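Local coordinates for sporozoite microneme protein essential for cell traversal (Plasmodium berghei, PDB 4U5A) that is a microneme protein of sporozoites, probably secreted, and essential for their traversal of host cells, at residues Tyr57-Ile71 against Tyr178-Leu192. Numbering follows the deposited sequence.
Sequences YSFVPEEKLNIIDGI and YDDFIKNLTDLINDL
The rings of Tyr57 and Tyr178 stack face to face, their centroids 4.3 Å apart and their planes 11° from parallel. Tyr178 is sandwiched: Tyr57 covers one face over its centre, while Ile182 CG1, one turn further along the same helix, lies against the opposite face toward the rim. With CG anti to the backbone N (chi1 172°), the Tyr178 ring reaches across to Tyr57, where Tyr178 OH donates to Tyr57 O at 3.2 Å, in the carbonyl plane and on a lone pair. Val60 CB lies oblique to this ring, and Val60 CG1 meets Ile182 CD1 at 3.9 Å. Pro61 CG rests on the same Ile182 methyl and also touches the Phe181 ring, whose face takes Leu185 CD1. The segments 59-71 and 178-192, from helices 59-84 and 167-197 of the four-helix bundle, run parallel, their axes 10.0 Å apart at closest approach and 7° from each other; helix 88-126 packs on Leu185 and Leu192, and helix 10-39 on Leu65 and Ile68. Knobs-into-holes packing continues the seam. Lys64 sits among Ile182, Leu185, Thr186 and Ile189; bent at chi2, its chain lays CD against Ile189 CD1 and brings NZ to Thr186 OG1 in a weak hydrogen bond. Thr186 OG1 in turn donates to Ile182 O at 2.8 Å from above the carbonyl plane, with Thr186 N reaching the oxygen from the other face. Ile189 is the reciprocal knob, held by Lys64, Ile67, Ile68 and Ile71, with Ile189 CG1 3.6 Å from Ile68 CG1. Beyond it, Leu192 CD2 touches the CG2 methyls of both Ile68 and Ile71.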
loop_
_atom_site.group_PDB
_atom_site.type_symbol
_atom_site.label_atom_id
_atom_site.label_comp_id
_atom_site.label_asym_id
_atom_site.label_seq_id
_atom_site.Cartn_x
_atom_site.Cartn_y
_atom_site.Cartn_z
ATOM N N TYR A 57 7.439 13.370 0.125
ATOM C CA TYR A 57 6.961 12.289 -0.739
ATOM C C TYR A 57 6.062 11.290 -0.010
ATOM O O TYR A 57 5.157 10.710 -0.604
ATOM C CB TYR A 57 8.145 11.539 -1.356
ATOM C CG TYR A 57 8.700 12.176 -2.609
ATOM C CD1 TYR A 57 8.112 13.306 -3.162
ATOM C CD2 TYR A 57 9.810 11.642 -3.245
ATOM C CE1 TYR A 57 8.620 13.888 -4.311
ATOM C CE2 TYR A 57 10.320 12.216 -4.391
ATOM C CZ TYR A 57 9.726 13.335 -4.921
ATOM O OH TYR A 57 10.244 13.901 -6.064
ATOM N N SER A 58 6.326 11.085 1.276
ATOM C CA SER A 58 5.632 10.060 2.049
ATOM C C SER A 58 4.187 10.410 2.402
ATOM O O SER A 58 3.449 9.565 2.905
ATOM C CB SER A 58 6.406 9.772 3.336
ATOM O OG SER A 58 6.459 10.924 4.160
ATOM N N PHE A 59 3.780 11.645 2.135
ATOM C CA PHE A 59 2.453 12.099 2.542
ATOM C C PHE A 59 1.366 11.680 1.560
ATOM O O PHE A 59 0.214 11.481 1.948
ATOM C CB PHE A 59 2.443 13.619 2.723
ATOM C CG PHE A 59 3.163 14.085 3.958
ATOM C CD1 PHE A 59 3.337 13.231 5.039
ATOM C CD2 PHE A 59 3.661 15.377 4.045
ATOM C CE1 PHE A 59 3.999 13.654 6.180
ATOM C CE2 PHE A 59 4.323 15.806 5.182
ATOM C CZ PHE A 59 4.492 14.944 6.252
ATOM N N VAL A 60 1.732 11.541 0.292
ATOM C CA VAL A 60 0.756 11.190 -0.734
ATOM C C VAL A 60 0.252 9.737 -0.615
ATOM O O VAL A 60 -0.953 9.510 -0.708
ATOM C CB VAL A 60 1.324 11.442 -2.151
ATOM C CG1 VAL A 60 0.277 11.158 -3.216
ATOM C CG2 VAL A 60 1.800 12.873 -2.269
ATOM N N PRO A 61 1.155 8.753 -0.400
ATOM C CA PRO A 61 0.632 7.390 -0.256
ATOM C C PRO A 61 -0.322 7.239 0.925
ATOM O O PRO A 61 -1.259 6.448 0.834
ATOM C CB PRO A 61 1.897 6.549 -0.041
ATOM C CG PRO A 61 2.967 7.315 -0.710
ATOM C CD PRO A 61 2.630 8.753 -0.450
ATOM N N GLU A 62 -0.102 7.995 2.000
ATOM C CA GLU A 62 -0.992 7.945 3.158
ATOM C C GLU A 62 -2.361 8.484 2.787
ATOM O O GLU A 62 -3.383 7.965 3.230
ATOM C CB GLU A 62 -0.416 8.737 4.345
ATOM C CG GLU A 62 -1.254 8.600 5.621
ATOM C CD GLU A 62 -0.736 9.414 6.784
ATOM O OE1 GLU A 62 0.296 10.101 6.622
ATOM O OE2 GLU A 62 -1.359 9.361 7.870
ATOM N N GLU A 63 -2.375 9.523 1.961
ATOM C CA GLU A 63 -3.626 10.103 1.515
ATOM C C GLU A 63 -4.431 9.118 0.677
ATOM O O GLU A 63 -5.648 9.022 0.828
ATOM C CB GLU A 63 -3.372 11.389 0.729
ATOM C CG GLU A 63 -2.819 12.537 1.574
ATOM C CD GLU A 63 -2.502 13.776 0.752
ATOM O OE1 GLU A 63 -2.197 13.628 -0.451
ATOM O OE2 GLU A 63 -2.564 14.894 1.306
ATOM N N LYS A 64 -3.744 8.371 -0.179
ATOM C CA LYS A 64 -4.398 7.395 -1.042
ATOM C C LYS A 64 -5.021 6.259 -0.239
ATOM O O LYS A 64 -6.079 5.744 -0.592
ATOM C CB LYS A 64 -3.401 6.829 -2.053
ATOM C CG LYS A 64 -2.848 7.846 -3.036
ATOM C CD LYS A 64 -3.928 8.299 -4.005
ATOM C CE LYS A 64 -3.418 9.369 -4.956
ATOM N NZ LYS A 64 -4.473 9.763 -5.928
ATOM N N LEU A 65 -4.362 5.876 0.846
ATOM C CA LEU A 65 -4.860 4.797 1.682
ATOM C C LEU A 65 -6.000 5.301 2.564
ATOM O O LEU A 65 -6.892 4.540 2.934
ATOM C CB LEU A 65 -3.725 4.210 2.527
ATOM C CG LEU A 65 -2.649 3.493 1.700
ATOM C CD1 LEU A 65 -1.604 2.835 2.577
ATOM C CD2 LEU A 65 -3.273 2.473 0.769
ATOM N N ASN A 66 -5.978 6.589 2.889
ATOM C CA ASN A 66 -7.075 7.190 3.635
ATOM C C ASN A 66 -8.326 7.272 2.764
ATOM O O ASN A 66 -9.448 7.200 3.259
ATOM C CB ASN A 66 -6.684 8.579 4.144
ATOM C CG ASN A 66 -5.799 8.526 5.384
ATOM O OD1 ASN A 66 -5.746 7.515 6.086
ATOM N ND2 ASN A 66 -5.102 9.623 5.656
ATOM N N ILE A 67 -8.117 7.400 1.456
ATOM C CA ILE A 67 -9.211 7.415 0.491
ATOM C C ILE A 67 -9.870 6.038 0.399
ATOM O O ILE A 67 -11.091 5.917 0.481
ATOM C CB ILE A 67 -8.708 7.842 -0.910
ATOM C CG1 ILE A 67 -8.225 9.295 -0.888
ATOM C CG2 ILE A 67 -9.792 7.657 -1.961
ATOM C CD1 ILE A 67 -7.719 9.791 -2.223
ATOM N N ILE A 68 -9.043 5.008 0.228
ATOM C CA ILE A 68 -9.508 3.625 0.176
ATOM C C ILE A 68 -10.287 3.257 1.434
ATOM O O ILE A 68 -11.373 2.676 1.367
ATOM C CB ILE A 68 -8.328 2.649 0.004
ATOM C CG1 ILE A 68 -7.566 2.958 -1.284
ATOM C CG2 ILE A 68 -8.808 1.207 0.012
ATOM C CD1 ILE A 68 -6.353 2.081 -1.489
ATOM N N ASP A 69 -9.726 3.618 2.583
ATOM C CA ASP A 69 -10.364 3.382 3.870
ATOM C C ASP A 69 -11.709 4.094 3.947
ATOM O O ASP A 69 -12.706 3.501 4.350
ATOM C CB ASP A 69 -9.441 3.851 5.001
ATOM C CG ASP A 69 -9.946 3.465 6.384
ATOM O OD1 ASP A 69 -10.997 2.801 6.491
ATOM O OD2 ASP A 69 -9.274 3.825 7.374
ATOM N N GLY A 70 -11.740 5.357 3.529
ATOM C CA GLY A 70 -12.958 6.138 3.623
ATOM C C GLY A 70 -14.023 5.752 2.615
ATOM O O GLY A 70 -15.215 5.781 2.928
ATOM N N ILE A 71 -13.595 5.369 1.414
ATOM C CA ILE A 71 -14.523 4.955 0.366
ATOM C C ILE A 71 -15.270 3.692 0.779
ATOM O O ILE A 71 -16.483 3.580 0.576
ATOM C CB ILE A 71 -13.803 4.733 -0.986
ATOM C CG1 ILE A 71 -13.475 6.081 -1.636
ATOM C CG2 ILE A 71 -14.673 3.940 -1.946
ATOM C CD1 ILE A 71 -12.780 5.962 -2.981
ATOM N N TYR A 178 8.674 6.514 -7.829
ATOM C CA TYR A 178 7.634 7.105 -6.994
ATOM C C TYR A 178 6.352 7.386 -7.786
ATOM O O TYR A 178 5.251 7.149 -7.289
ATOM C CB TYR A 178 8.162 8.381 -6.327
ATOM C CG TYR A 178 7.117 9.187 -5.596
ATOM C CD1 TYR A 178 6.691 8.817 -4.324
ATOM C CD2 TYR A 178 6.586 10.340 -6.158
ATOM C CE1 TYR A 178 5.737 9.554 -3.650
ATOM C CE2 TYR A 178 5.638 11.086 -5.492
ATOM C CZ TYR A 178 5.216 10.690 -4.240
ATOM O OH TYR A 178 4.271 11.438 -3.577
ATOM N N ASP A 179 6.491 7.897 -9.006
ATOM C CA ASP A 179 5.327 8.181 -9.839
ATOM C C ASP A 179 4.560 6.904 -10.179
ATOM O O ASP A 179 3.331 6.905 -10.245
ATOM C CB ASP A 179 5.747 8.889 -11.128
ATOM C CG ASP A 179 6.028 10.363 -10.921
ATOM O OD1 ASP A 179 5.987 10.825 -9.762
ATOM O OD2 ASP A 179 6.308 11.055 -11.922
ATOM N N ASP A 180 5.293 5.814 -10.374
ATOM C CA ASP A 180 4.678 4.526 -10.668
ATOM C C ASP A 180 3.958 3.963 -9.445
ATOM O O ASP A 180 2.917 3.317 -9.569
ATOM C CB ASP A 180 5.737 3.537 -11.167
ATOM C CG ASP A 180 5.418 2.102 -10.797
ATOM O OD1 ASP A 180 5.939 1.628 -9.763
ATOM O OD2 ASP A 180 4.645 1.449 -11.532
ATOM N N PHE A 181 4.499 4.249 -8.264
ATOM C CA PHE A 181 3.899 3.802 -7.010
ATOM C C PHE A 181 2.551 4.474 -6.812
ATOM O O PHE A 181 1.542 3.808 -6.581
ATOM C CB PHE A 181 4.818 4.120 -5.829
ATOM C CG PHE A 181 4.371 3.520 -4.526
ATOM C CD1 PHE A 181 3.573 2.386 -4.501
ATOM C CD2 PHE A 181 4.730 4.107 -3.324
ATOM C CE1 PHE A 181 3.160 1.837 -3.297
ATOM C CE2 PHE A 181 4.320 3.566 -2.117
ATOM C CZ PHE A 181 3.533 2.430 -2.104
ATOM N N ILE A 182 2.544 5.799 -6.922
ATOM C CA ILE A 182 1.330 6.581 -6.755
ATOM C C ILE A 182 0.312 6.256 -7.845
ATOM O O ILE A 182 -0.893 6.258 -7.597
ATOM C CB ILE A 182 1.638 8.094 -6.774
ATOM C CG1 ILE A 182 2.728 8.425 -5.752
ATOM C CG2 ILE A 182 0.390 8.907 -6.471
ATOM C CD1 ILE A 182 2.373 8.029 -4.324
ATOM N N LYS A 183 0.801 5.945 -9.041
ATOM C CA LYS A 183 -0.076 5.584 -10.147
ATOM C C LYS A 183 -0.794 4.268 -9.828
ATOM O O LYS A 183 -1.992 4.130 -10.080
ATOM C CB LYS A 183 0.714 5.488 -11.454
ATOM C CG LYS A 183 -0.149 5.341 -12.701
ATOM C CD LYS A 183 0.382 4.301 -13.670
ATOM C CE LYS A 183 -0.585 4.122 -14.834
ATOM N NZ LYS A 183 -0.091 3.150 -15.846
ATOM N N ASN A 184 -0.059 3.311 -9.266
ATOM C CA ASN A 184 -0.638 2.024 -8.882
ATOM C C ASN A 184 -1.678 2.175 -7.775
ATOM O O ASN A 184 -2.682 1.466 -7.759
ATOM C CB ASN A 184 0.455 1.047 -8.431
ATOM C CG ASN A 184 1.179 0.401 -9.596
ATOM O OD1 ASN A 184 0.582 0.120 -10.634
ATOM N ND2 ASN A 184 2.474 0.163 -9.429
ATOM N N LEU A 185 -1.432 3.102 -6.853
ATOM C CA LEU A 185 -2.376 3.382 -5.775
ATOM C C LEU A 185 -3.621 4.071 -6.319
ATOM O O LEU A 185 -4.728 3.861 -5.823
ATOM C CB LEU A 185 -1.717 4.246 -4.696
ATOM C CG LEU A 185 -0.618 3.585 -3.859
ATOM C CD1 LEU A 185 0.048 4.591 -2.935
ATOM C CD2 LEU A 185 -1.197 2.432 -3.056
ATOM N N THR A 186 -3.433 4.880 -7.355
ATOM C CA THR A 186 -4.528 5.622 -7.963
ATOM C C THR A 186 -5.466 4.706 -8.744
ATOM O O THR A 186 -6.686 4.854 -8.687
ATOM C CB THR A 186 -3.986 6.720 -8.897
ATOM O OG1 THR A 186 -3.261 7.681 -8.122
ATOM C CG2 THR A 186 -5.114 7.429 -9.619
ATOM N N ASP A 187 -4.886 3.752 -9.462
ATOM C CA ASP A 187 -5.663 2.788 -10.231
ATOM C C ASP A 187 -6.342 1.764 -9.325
ATOM O O ASP A 187 -7.383 1.209 -9.674
ATOM C CB ASP A 187 -4.773 2.094 -11.262
ATOM C CG ASP A 187 -4.231 3.058 -12.302
ATOM O OD1 ASP A 187 -4.723 4.206 -12.362
ATOM O OD2 ASP A 187 -3.311 2.672 -13.054
ATOM N N LEU A 188 -5.750 1.527 -8.158
ATOM C CA LEU A 188 -6.325 0.619 -7.173
ATOM C C LEU A 188 -7.601 1.216 -6.599
ATOM O O LEU A 188 -8.593 0.516 -6.391
ATOM C CB LEU A 188 -5.320 0.334 -6.058
ATOM C CG LEU A 188 -5.615 -0.851 -5.138
ATOM C CD1 LEU A 188 -5.914 -2.099 -5.947
ATOM C CD2 LEU A 188 -4.438 -1.092 -4.210
ATOM N N ILE A 189 -7.563 2.522 -6.358
ATOM C CA ILE A 189 -8.732 3.271 -5.918
ATOM C C ILE A 189 -9.816 3.174 -6.987
ATOM O O ILE A 189 -11.004 3.071 -6.679
ATOM C CB ILE A 189 -8.380 4.747 -5.632
ATOM C CG1 ILE A 189 -7.542 4.858 -4.354
ATOM C CG2 ILE A 189 -9.633 5.608 -5.528
ATOM C CD1 ILE A 189 -7.089 6.273 -4.040
ATOM N N ASN A 190 -9.399 3.184 -8.250
ATOM C CA ASN A 190 -10.343 3.074 -9.353
ATOM C C ASN A 190 -10.959 1.675 -9.408
ATOM O O ASN A 190 -12.155 1.531 -9.662
ATOM C CB ASN A 190 -9.660 3.412 -10.680
ATOM C CG ASN A 190 -10.639 3.491 -11.838
ATOM O OD1 ASN A 190 -11.477 4.389 -11.895
ATOM N ND2 ASN A 190 -10.528 2.555 -12.775
ATOM N N ASP A 191 -10.144 0.651 -9.163
ATOM C CA ASP A 191 -10.637 -0.725 -9.126
ATOM C C ASP A 191 -11.630 -0.928 -7.984
ATOM O O ASP A 191 -12.626 -1.636 -8.137
ATOM C CB ASP A 191 -9.476 -1.717 -8.989
ATOM C CG ASP A 191 -8.608 -1.782 -10.234
ATOM O OD1 ASP A 191 -9.105 -1.450 -11.331
ATOM O OD2 ASP A 191 -7.427 -2.174 -10.112
ATOM N N LEU A 192 -11.354 -0.298 -6.846
ATOM C CA LEU A 192 -12.230 -0.378 -5.682
ATOM C C LEU A 192 -13.594 0.248 -5.964
ATOM O O LEU A 192 -14.632 -0.310 -5.612
ATOM C CB LEU A 192 -11.580 0.306 -4.479
ATOM C CG LEU A 192 -12.434 0.423 -3.215
ATOM C CD1 LEU A 192 -12.780 -0.945 -2.663
ATOM C CD2 LEU A 192 -11.710 1.246 -2.166
#